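Local coordinates for protein CMP-sialic acid transporter 1 (Zea mays, PDB 6I1R) that probably carries CMP-sialic acid from the cytoplasm into the Golgi as a nucleotide-sugar antiporter, and is caught here facing outward with CMP bound, at residues 123-126 / 127-130; 179-182 / 183-187; 250-253 / 254-258; 259-262 / 263-267. The protein carries 5 engineered substitutions. All coordinates share one frame; numbering follows the deposited sequence.

Interaction 1. Residues 123-126 / 127-130; sequences KLSN and IQWM
A capping box formed by Ser125 and Gln128 starts helix 126-143. Ser125 is the N-cap. Its OG sits between the backbone N and the carbonyl carbon (chi1 48°) and accepts from Gln128 N at 3.3 Å. Gln128 runs extended back along the turn, and its OE1 accepts from Ser125 N at 2.8 Å in a fairly straight bond (N-H...O 164°). The donor lies somewhat tilted from the amide carbonyl plane. The first turn then closes through the backbone, with Trp129 N bonded to Ser125 O at 3.0 Å and Met130 N to Asn126 O at 2.9 Å.

Beside the box, Leu124 packs on Trp129. Its CD1 lies over one indole face, off toward the rim, 4.0 Å from the centroid of the five-membered ring, a CH-pi contact. Leu124 CB adds a touch on Trp129 CD1 at 3.6 Å. The two side chains meet at about a right angle. Tyr303 of helix 287-304 touches both Leu124 and Gln128, and Trp129 also rests on Ile114 and Arg117 of helix 108-118. This is a classic helix N-terminus: a capping box flanked by a hydrophobic staple, Leu124 (N') on Trp129 (N4).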
loop_
_atom_site.group_PDB
_atom_site.type_symbol
_atom_site.label_atom_id
_atom_site.label_comp_id
_atom_site.label_asym_id
_atom_site.label_seq_id
_atom_site.Cartn_x
_atom_site.Cartn_y
_atom_site.Cartn_z
ATOM N N LYS B 123 4.872 -28.730 29.990
ATOM C CA LYS B 123 5.181 -30.080 29.511
ATOM C C LYS B 123 4.362 -30.402 28.254
ATOM O O LYS B 123 3.154 -30.161 28.202
ATOM C CB LYS B 123 4.890 -31.135 30.586
ATOM C CG LYS B 123 5.774 -31.109 31.830
ATOM C CD LYS B 123 7.125 -30.440 31.657
ATOM C CE LYS B 123 8.015 -30.585 32.873
ATOM N NZ LYS B 123 9.259 -29.790 32.740
ATOM N N LEU B 124 5.045 -30.978 27.265
ATOM C CA LEU B 124 4.445 -31.407 26.007
ATOM C C LEU B 124 4.826 -32.869 25.749
ATOM O O LEU B 124 6.004 -33.230 25.829
ATOM C CB LEU B 124 4.962 -30.517 24.872
ATOM C CG LEU B 124 4.377 -29.108 24.806
ATOM C CD1 LEU B 124 5.268 -28.196 23.974
ATOM C CD2 LEU B 124 2.962 -29.132 24.247
ATOM N N SER B 125 3.835 -33.696 25.430
ATOM C CA SER B 125 4.095 -35.062 24.983
ATOM C C SER B 125 4.801 -35.028 23.621
ATOM O O SER B 125 4.981 -33.957 23.038
ATOM C CB SER B 125 2.821 -35.864 24.932
ATOM O OG SER B 125 1.795 -35.156 24.255
ATOM N N ASN B 126 5.222 -36.193 23.132
ATOM C CA ASN B 126 5.824 -36.293 21.799
ATOM C C ASN B 126 4.724 -36.144 20.740
ATOM O O ASN B 126 4.931 -35.487 19.719
ATOM C CB ASN B 126 6.608 -37.596 21.611
ATOM C CG ASN B 126 7.972 -37.582 22.271
ATOM O OD1 ASN B 126 8.608 -36.537 22.383
ATOM N ND2 ASN B 126 8.437 -38.744 22.700
ATOM N N ILE B 127 3.568 -36.758 20.994
ATOM C CA ILE B 127 2.392 -36.624 20.123
ATOM C C ILE B 127 2.026 -35.141 19.975
ATOM O O ILE B 127 1.643 -34.701 18.888
ATOM C CB ILE B 127 1.198 -37.460 20.643
ATOM C CG1 ILE B 127 -0.006 -37.394 19.699
ATOM C CG2 ILE B 127 0.798 -37.060 22.056
ATOM C CD1 ILE B 127 0.302 -37.773 18.273
ATOM N N GLN B 128 2.136 -34.388 21.069
ATOM C CA GLN B 128 1.807 -32.965 21.068
ATOM C C GLN B 128 2.866 -32.197 20.270
ATOM O O GLN B 128 2.522 -31.352 19.447
ATOM C CB GLN B 128 1.688 -32.439 22.501
ATOM C CG GLN B 128 0.326 -32.708 23.127
ATOM C CD GLN B 128 0.297 -32.478 24.619
ATOM O OE1 GLN B 128 1.329 -32.429 25.285
ATOM N NE2 GLN B 128 -0.903 -32.349 25.161
ATOM N N TRP B 129 4.140 -32.505 20.503
ATOM C CA TRP B 129 5.235 -31.870 19.762
ATOM C C TRP B 129 5.063 -32.106 18.257
ATOM O O TRP B 129 5.294 -31.204 17.449
ATOM C CB TRP B 129 6.601 -32.365 20.258
ATOM C CG TRP B 129 7.251 -31.426 21.225
ATOM C CD1 TRP B 129 7.438 -31.610 22.565
ATOM C CD2 TRP B 129 7.784 -30.126 20.921
ATOM N NE1 TRP B 129 8.059 -30.519 23.113
ATOM C CE2 TRP B 129 8.283 -29.592 22.129
ATOM C CE3 TRP B 129 7.889 -29.368 19.749
ATOM C CZ2 TRP B 129 8.879 -28.333 22.190
ATOM C CZ3 TRP B 129 8.480 -28.124 19.812
ATOM C CH2 TRP B 129 8.968 -27.618 21.018
ATOM N N MET B 130 4.648 -33.314 17.895
ATOM C CA MET B 130 4.440 -33.666 16.497
ATOM C C MET B 130 3.233 -32.898 15.937
ATOM O O MET B 130 3.199 -32.593 14.745
ATOM C CB MET B 130 4.237 -35.176 16.348
ATOM C CG MET B 130 5.546 -35.948 16.421
ATOM S SD MET B 130 5.407 -37.574 17.195
ATOM C CE MET B 130 4.135 -38.305 16.172
#

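Interaction 2. Residues 179-182 / 183-187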
loop_
_atom_site.group_PDB
_atom_site.type_symbol
_atom_site.label_atom_id
_atom_site.label_comp_id
_atom_site.label_asym_id
_atom_site.label_seq_id
_atom_site.Cartn_x
_atom_site.Cartn_y
_atom_site.Cartn_z
ATOM N N TYR B 179 5.922 -14.215 26.868
ATOM C CA TYR B 179 6.181 -13.372 28.032
ATOM C C TYR B 179 4.865 -12.802 28.574
ATOM O O TYR B 179 4.710 -12.661 29.785
ATOM C CB TYR B 179 7.163 -12.239 27.728
ATOM C CG TYR B 179 7.689 -11.580 28.979
ATOM C CD1 TYR B 179 8.668 -12.196 29.742
ATOM C CD2 TYR B 179 7.177 -10.375 29.432
ATOM C CE1 TYR B 179 9.150 -11.618 30.905
ATOM C CE2 TYR B 179 7.645 -9.784 30.595
ATOM C CZ TYR B 179 8.635 -10.408 31.334
ATOM O OH TYR B 179 9.108 -9.839 32.482
ATOM N N THR B 180 3.929 -12.478 27.683
ATOM C CA THR B 180 2.619 -11.974 28.098
ATOM C C THR B 180 1.941 -13.013 29.001
ATOM O O THR B 180 1.504 -12.686 30.105
ATOM C CB THR B 180 1.759 -11.602 26.882
ATOM O OG1 THR B 180 2.464 -10.606 26.138
ATOM C CG2 THR B 180 0.389 -11.079 27.257
ATOM N N GLU B 181 1.879 -14.260 28.535
ATOM C CA GLU B 181 1.292 -15.357 29.315
ATOM C C GLU B 181 1.944 -15.410 30.701
ATOM O O GLU B 181 1.253 -15.551 31.714
ATOM C CB GLU B 181 1.468 -16.696 28.595
ATOM C CG GLU B 181 0.911 -17.879 29.371
ATOM C CD GLU B 181 0.597 -19.112 28.543
ATOM O OE1 GLU B 181 0.904 -19.112 27.333
ATOM O OE2 GLU B 181 0.051 -20.077 29.111
ATOM N N TYR B 182 3.271 -15.304 30.729
ATOM C CA TYR B 182 4.008 -15.271 31.989
ATOM C C TYR B 182 3.403 -14.190 32.895
ATOM O O TYR B 182 3.046 -14.478 34.035
ATOM C CB TYR B 182 5.505 -15.062 31.737
ATOM C CG TYR B 182 6.288 -14.555 32.922
ATOM C CD1 TYR B 182 6.512 -15.359 34.029
ATOM C CD2 TYR B 182 6.813 -13.273 32.939
ATOM C CE1 TYR B 182 7.232 -14.902 35.122
ATOM C CE2 TYR B 182 7.536 -12.801 34.023
ATOM C CZ TYR B 182 7.745 -13.618 35.119
ATOM O OH TYR B 182 8.454 -13.162 36.193
ATOM N N LEU B 183 3.251 -12.975 32.369
ATOM C CA LEU B 183 2.768 -11.839 33.166
ATOM C C LEU B 183 1.362 -12.123 33.713
ATOM O O LEU B 183 1.111 -11.897 34.897
ATOM C CB LEU B 183 2.775 -10.562 32.316
ATOM C CG LEU B 183 4.150 -9.987 31.974
ATOM C CD1 LEU B 183 4.012 -8.687 31.197
ATOM C CD2 LEU B 183 4.989 -9.767 33.225
ATOM N N MET B 184 0.453 -12.608 32.870
ATOM C CA MET B 184 -0.929 -12.855 33.308
ATOM C C MET B 184 -0.931 -13.901 34.431
ATOM O O MET B 184 -1.605 -13.729 35.448
ATOM C CB MET B 184 -1.820 -13.364 32.168
ATOM C CG MET B 184 -1.717 -12.578 30.871
ATOM S SD MET B 184 -1.701 -10.784 31.096
ATOM C CE MET B 184 -3.454 -10.477 31.303
ATOM N N LYS B 185 -0.162 -14.973 34.241
ATOM C CA LYS B 185 -0.233 -16.151 35.112
ATOM C C LYS B 185 0.694 -16.002 36.327
ATOM O O LYS B 185 0.571 -16.783 37.273
ATOM C CB LYS B 185 0.115 -17.421 34.327
ATOM C CG LYS B 185 -1.006 -17.967 33.453
ATOM C CD LYS B 185 -0.567 -19.091 32.540
ATOM C CE LYS B 185 -1.588 -19.429 31.476
ATOM N NZ LYS B 185 -2.672 -20.299 31.989
ATOM N N LYS B 186 1.606 -15.029 36.328
ATOM C CA LYS B 186 2.513 -14.856 37.473
ATOM C C LYS B 186 1.779 -14.163 38.630
ATOM O O LYS B 186 2.295 -14.136 39.748
ATOM C CB LYS B 186 3.776 -14.076 37.085
ATOM C CG LYS B 186 3.637 -12.557 37.035
ATOM C CD LYS B 186 4.956 -11.813 37.113
ATOM C CE LYS B 186 5.703 -12.067 38.406
ATOM N NZ LYS B 186 6.376 -10.844 38.905
ATOM N N ASN B 187 0.599 -13.597 38.361
ATOM C CA ASN B 187 -0.184 -12.876 39.368
ATOM C C ASN B 187 -1.562 -13.525 39.531
ATOM O O ASN B 187 -2.075 -14.189 38.628
ATOM C CB ASN B 187 -0.374 -11.400 39.000
ATOM C CG ASN B 187 0.717 -10.488 39.521
ATOM O OD1 ASN B 187 1.712 -10.944 40.081
ATOM N ND2 ASN B 187 0.535 -9.189 39.343
#
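Tyr179, Tyr182 and Leu183 form one apolar patch near the C-terminal end of helix 160-186. Both tyrosines have CG anti to the backbone N (chi1 -166° for Tyr179, 160° for Tyr182), and their rings lean the same way from the helix. Tyr182 CD2 stands over one face of the Tyr179 ring, offset toward its rim. Leu183 fills the angle between them. Its CD2 lies 3.7 Å from Tyr179 CE2 and 4.0 Å from Tyr182 CD2, approaching both rings at a slant. Pro78 of helix 76-92 touches Tyr179, Thr180 and Leu183.

Lys186 follows one turn after Tyr182. Its CB lies over a face of that ring, and its CE passes 3.7 Å from Tyr182 OH. Its CD and CE, not the ammonium, come nearest the phenol end of the ring.

Glu181 and Lys185 pair on another side of the helix. Glu181 is extended, and its CG lies against Lys185 CE at 3.6 Å. The salt bridge from Glu181 OE2 to Lys185 NZ is long, 4.0 Å. Each charged end has a stronger partner elsewhere: Glu181 OE1 accepts from Asn259 N, and Lys185 NZ bonds Lys255 O.

Backbone bonds run from Leu183 N to Tyr179 O and from Met184 N to Thr180 O, both 3.0 Å. The last, Lys186 N to Tyr182 O, is weak. The chemistry is therefore divided. Apolar contacts hold the tyrosine side, while the acid and lysine bond backbone atoms at the end of helix 234-256 and the start of helix 259-279.

Interaction 3. Residues 250-253 / 254-258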
loop_
_atom_site.group_PDB
_atom_site.type_symbol
_atom_site.label_atom_id
_atom_site.label_comp_id
_atom_site.label_asym_id
_atom_site.label_seq_id
_atom_site.Cartn_x
_atom_site.Cartn_y
_atom_site.Cartn_z
ATOM N N VAL B 250 -7.178 -12.532 23.122
ATOM C CA VAL B 250 -5.814 -13.043 23.255
ATOM C C VAL B 250 -5.395 -12.928 24.727
ATOM O O VAL B 250 -4.826 -13.869 25.279
ATOM C CB VAL B 250 -4.829 -12.316 22.318
ATOM C CG1 VAL B 250 -3.378 -12.637 22.651
ATOM C CG2 VAL B 250 -5.114 -12.625 20.856
ATOM N N SER B 251 -5.704 -11.794 25.356
ATOM C CA SER B 251 -5.348 -11.573 26.759
ATOM C C SER B 251 -6.086 -12.586 27.644
ATOM O O SER B 251 -5.480 -13.212 28.514
ATOM C CB SER B 251 -5.634 -10.153 27.186
ATOM O OG SER B 251 -4.762 -9.755 28.235
ATOM N N TRP B 252 -7.384 -12.757 27.401
ATOM C CA TRP B 252 -8.168 -13.754 28.131
ATOM C C TRP B 252 -7.437 -15.103 28.100
ATOM O O TRP B 252 -7.262 -15.746 29.139
ATOM C CB TRP B 252 -9.590 -13.865 27.560
ATOM C CG TRP B 252 -10.536 -14.610 28.453
ATOM C CD1 TRP B 252 -11.430 -14.075 29.334
ATOM C CD2 TRP B 252 -10.665 -16.038 28.571
ATOM N NE1 TRP B 252 -12.110 -15.069 29.986
ATOM C CE2 TRP B 252 -11.660 -16.283 29.542
ATOM C CE3 TRP B 252 -10.037 -17.129 27.957
ATOM C CZ2 TRP B 252 -12.041 -17.575 29.904
ATOM C CZ3 TRP B 252 -10.415 -18.403 28.315
ATOM C CH2 TRP B 252 -11.404 -18.621 29.275
ATOM N N LEU B 253 -6.992 -15.503 26.908
ATOM C CA LEU B 253 -6.330 -16.802 26.702
ATOM C C LEU B 253 -4.938 -16.802 27.348
ATOM O O LEU B 253 -4.475 -17.846 27.808
ATOM C CB LEU B 253 -6.226 -17.095 25.201
ATOM C CG LEU B 253 -7.534 -17.447 24.491
ATOM C CD1 LEU B 253 -7.308 -17.590 22.994
ATOM C CD2 LEU B 253 -8.143 -18.722 25.055
ATOM N N MET B 254 -4.268 -15.649 27.367
ATOM C CA MET B 254 -2.985 -15.527 28.066
ATOM C C MET B 254 -3.192 -15.801 29.562
ATOM O O MET B 254 -2.297 -16.329 30.219
ATOM C CB MET B 254 -2.365 -14.135 27.891
ATOM C CG MET B 254 -1.973 -13.791 26.463
ATOM S SD MET B 254 -0.688 -14.866 25.784
ATOM C CE MET B 254 -1.693 -16.133 25.008
ATOM N N LYS B 255 -4.368 -15.457 30.086
ATOM C CA LYS B 255 -4.657 -15.642 31.509
ATOM C C LYS B 255 -5.207 -17.055 31.749
ATOM O O LYS B 255 -4.581 -17.851 32.452
ATOM C CB LYS B 255 -5.639 -14.573 32.007
ATOM C CG LYS B 255 -5.356 -14.053 33.411
ATOM C CD LYS B 255 -6.591 -13.733 34.227
ATOM C CE LYS B 255 -6.328 -12.823 35.409
ATOM N NZ LYS B 255 -5.049 -13.138 36.091
ATOM N N TYR B 256 -6.357 -17.365 31.154
ATOM C CA TYR B 256 -7.105 -18.584 31.482
ATOM C C TYR B 256 -6.824 -19.707 30.474
ATOM O O TYR B 256 -7.527 -20.720 30.475
ATOM C CB TYR B 256 -8.603 -18.271 31.541
ATOM C CG TYR B 256 -8.960 -17.210 32.550
ATOM C CD1 TYR B 256 -8.934 -15.868 32.210
ATOM C CD2 TYR B 256 -9.297 -17.542 33.853
ATOM C CE1 TYR B 256 -9.256 -14.884 33.129
ATOM C CE2 TYR B 256 -9.617 -16.569 34.786
ATOM C CZ TYR B 256 -9.595 -15.234 34.424
ATOM O OH TYR B 256 -9.904 -14.264 35.333
ATOM N N SER B 257 -5.814 -19.555 29.621
ATOM C CA SER B 257 -5.481 -20.618 28.676
ATOM C C SER B 257 -3.970 -20.623 28.420
ATOM O O SER B 257 -3.201 -20.468 29.360
ATOM C CB SER B 257 -6.282 -20.476 27.410
ATOM O OG SER B 257 -6.202 -21.663 26.638
ATOM N N ASP B 258 -3.547 -20.818 27.171
ATOM C CA ASP B 258 -2.125 -20.824 26.841
ATOM C C ASP B 258 -1.921 -20.383 25.388
ATOM O O ASP B 258 -2.867 -20.335 24.602
ATOM C CB ASP B 258 -1.505 -22.203 27.083
ATOM C CG ASP B 258 -2.265 -23.347 26.438
ATOM O OD1 ASP B 258 -2.586 -23.235 25.239
ATOM O OD2 ASP B 258 -2.524 -24.345 27.142
#
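The last turns of transmembrane helix 234-256 carry an aromatic pair, Trp252 and Tyr256, one turn apart. Trp252 has CG anti to the backbone N (chi1 -166°), which swings the indole outward with a lean toward the C-terminal end, over Tyr256. Tyr256 comes under one face. Its CB sits 3.7 Å from the centroid of the six-membered ring, 14° off the normal, a CH-pi contact. The phenol ring reaches on beneath the five-membered ring as an offset stack, with centroids 4.9 Å apart and planes at 30°. The tryptophan also touches Leu191 and, on helix 3-24, Val6.

In the backbone, Tyr256 N bonds Trp252 O at 2.7 Å, almost straight, and Met254 N bonds Val250 O at 2.8 Å. Leu253 CD2 meets Ser257 CB at 3.5 Å. Asp258 then serves as N-cap of helix 259-279, its OD1 accepting from Val261 N.

Ser251 and Lys255 have polar partners elsewhere: Ser251 OG bonds Asn195, and Lys255 NZ bonds Gln194 and the carbonyl of Asp189. Dispersion and CH-pi contact thus hold the aromatic side, while hydrogen bonds tie the polar side chains to helix 191-216 and the loop before it.

Interaction 4. Residues 259-262 / 263-267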
loop_
_atom_site.group_PDB
_atom_site.type_symbol
_atom_site.label_atom_id
_atom_site.label_comp_id
_atom_site.label_asym_id
_atom_site.label_seq_id
_atom_site.Cartn_x
_atom_site.Cartn_y
_atom_site.Cartn_z
ATOM N N ASN B 259 -0.659 -20.101 25.060
ATOM C CA ASN B 259 -0.236 -19.624 23.736
ATOM C C ASN B 259 -0.560 -20.646 22.642
ATOM O O ASN B 259 -0.793 -20.266 21.494
ATOM C CB ASN B 259 1.267 -19.328 23.685
ATOM C CG ASN B 259 1.576 -17.847 23.686
ATOM O OD1 ASN B 259 1.378 -17.168 22.682
ATOM N ND2 ASN B 259 2.074 -17.346 24.804
ATOM N N ILE B 260 -0.546 -21.931 22.977
ATOM C CA ILE B 260 -0.723 -22.955 21.956
ATOM C C ILE B 260 -2.185 -22.948 21.491
ATOM O O ILE B 260 -2.448 -23.134 20.302
ATOM C CB ILE B 260 -0.241 -24.333 22.455
ATOM C CG1 ILE B 260 1.263 -24.308 22.747
ATOM C CG2 ILE B 260 -0.605 -25.424 21.458
ATOM C CD1 ILE B 260 1.765 -25.481 23.548
ATOM N N VAL B 261 -3.126 -22.696 22.399
ATOM C CA VAL B 261 -4.529 -22.518 22.003
ATOM C C VAL B 261 -4.639 -21.269 21.115
ATOM O O VAL B 261 -5.388 -21.268 20.135
ATOM C CB VAL B 261 -5.473 -22.437 23.220
ATOM C CG1 VAL B 261 -6.870 -21.973 22.830
ATOM C CG2 VAL B 261 -5.549 -23.761 23.964
ATOM N N LYS B 262 -3.902 -20.214 21.455
ATOM C CA LYS B 262 -3.878 -19.006 20.630
ATOM C C LYS B 262 -3.464 -19.385 19.202
ATOM O O LYS B 262 -4.228 -19.166 18.267
ATOM C CB LYS B 262 -2.936 -17.952 21.222
ATOM C CG LYS B 262 -2.733 -16.693 20.384
ATOM C CD LYS B 262 -1.587 -15.837 20.898
ATOM C CE LYS B 262 -0.920 -14.921 19.889
ATOM N NZ LYS B 262 -1.076 -15.347 18.478
ATOM N N VAL B 263 -2.283 -19.983 19.051
ATOM C CA VAL B 263 -1.704 -20.210 17.713
ATOM C C VAL B 263 -2.535 -21.243 16.938
ATOM O O VAL B 263 -2.468 -21.265 15.711
ATOM C CB VAL B 263 -0.214 -20.608 17.766
ATOM C CG1 VAL B 263 0.647 -19.493 18.342
ATOM C CG2 VAL B 263 0.024 -21.910 18.513
ATOM N N TYR B 264 -3.302 -22.096 17.616
ATOM C CA TYR B 264 -4.244 -22.965 16.900
ATOM C C TYR B 264 -5.410 -22.119 16.368
ATOM O O TYR B 264 -5.861 -22.335 15.247
ATOM C CB TYR B 264 -4.713 -24.133 17.776
ATOM C CG TYR B 264 -3.918 -25.403 17.595
ATOM C CD1 TYR B 264 -4.252 -26.323 16.613
ATOM C CD2 TYR B 264 -2.824 -25.686 18.396
ATOM C CE1 TYR B 264 -3.526 -27.490 16.437
ATOM C CE2 TYR B 264 -2.086 -26.849 18.234
ATOM C CZ TYR B 264 -2.438 -27.754 17.249
ATOM O OH TYR B 264 -1.710 -28.898 17.087
ATOM N N SER B 265 -5.877 -21.148 17.155
ATOM C CA SER B 265 -6.965 -20.254 16.727
ATOM C C SER B 265 -6.525 -19.420 15.517
ATOM O O SER B 265 -7.250 -19.328 14.525
ATOM C CB SER B 265 -7.420 -19.360 17.855
ATOM O OG SER B 265 -7.898 -20.122 18.952
ATOM N N THR B 266 -5.340 -18.821 15.625
ATOM C CA THR B 266 -4.762 -17.962 14.586
ATOM C C THR B 266 -4.572 -18.756 13.287
ATOM O O THR B 266 -4.862 -18.261 12.197
ATOM C CB THR B 266 -3.411 -17.386 15.032
ATOM O OG1 THR B 266 -3.344 -17.410 16.457
ATOM C CG2 THR B 266 -3.179 -15.973 14.544
ATOM N N SER B 267 -4.065 -19.978 13.423
ATOM C CA SER B 267 -3.792 -20.842 12.276
ATOM C C SER B 267 -5.100 -21.206 11.565
ATOM O O SER B 267 -5.192 -21.103 10.342
ATOM C CB SER B 267 -3.034 -22.075 12.699
ATOM O OG SER B 267 -1.750 -21.734 13.203
#
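Ile260 and Tyr264 make the close-packed side of the first turns of helix 259-279. They lie side by side and point the same way. Ile260 CG2, the branch anti to the backbone N, meets Tyr264 CD2 at 3.8 Å. The ring also turns its edge to the backbone, with Ile260 O in its plane. Both side chains are buried against helices 126-143 and 287-304. Tyr264 OH bonds Ser299 O, and the ring meets Phe304 edge-to-face. Val263 packs nearby, its CG2 3.3 Å from Ile260 O.

The looser side holds Lys262 and Thr266, both partly exposed. Their side chains slant past each other, and Lys262 NZ stays 3.7 Å from Thr266 OG1. The threonine hydroxyl turns back to the helix instead. Thr266 OG1 donates to Lys262 O at 2.7 Å from well above the carbonyl plane. Thr266 N reaches the same oxygen at 2.9 Å, nearly along the C=O direction. The aliphatic part of Lys262 leans on Val250 and Met254, and its side chain is about 9 Å from the bound CMP.

Ser267 OG also bonds the carbonyl four residues back, Val263 O, at 2.7 Å, but nearly in line with the C=O. Ser265 OG lies 3.0 Å from Val261 O and is close to Ala7 O of helix 3-24. The hydroxyls of Thr266 and Ser267 are thus satisfied within their own helix, and two carbonyl oxygens each take two donors. This probably lowers the cost of burying hydroxyls in a membrane helix.

Overall arrangement
Along the chain the four contacts come in series. Each lies within one continuous stretch, so none encloses or crosses another. Interaction 1 starts helix 126-143, and interaction 2 lies at the end of the next long helix, 160-186, about 22 Å away between centres without touching. Interaction 3 includes the short turn at 257-258, and interaction 4 follows directly on the next helix. Glu181 and Lys185 of interaction 2 reach this turn and the start of interaction 4. Packing of Leu253 on Val261, and the Asp258 cap, join interactions 3 and 4. Interaction 1 meets the group through Leu124 on Ile260. Interaction 4 therefore touches all three others within the transporter's helical bundle.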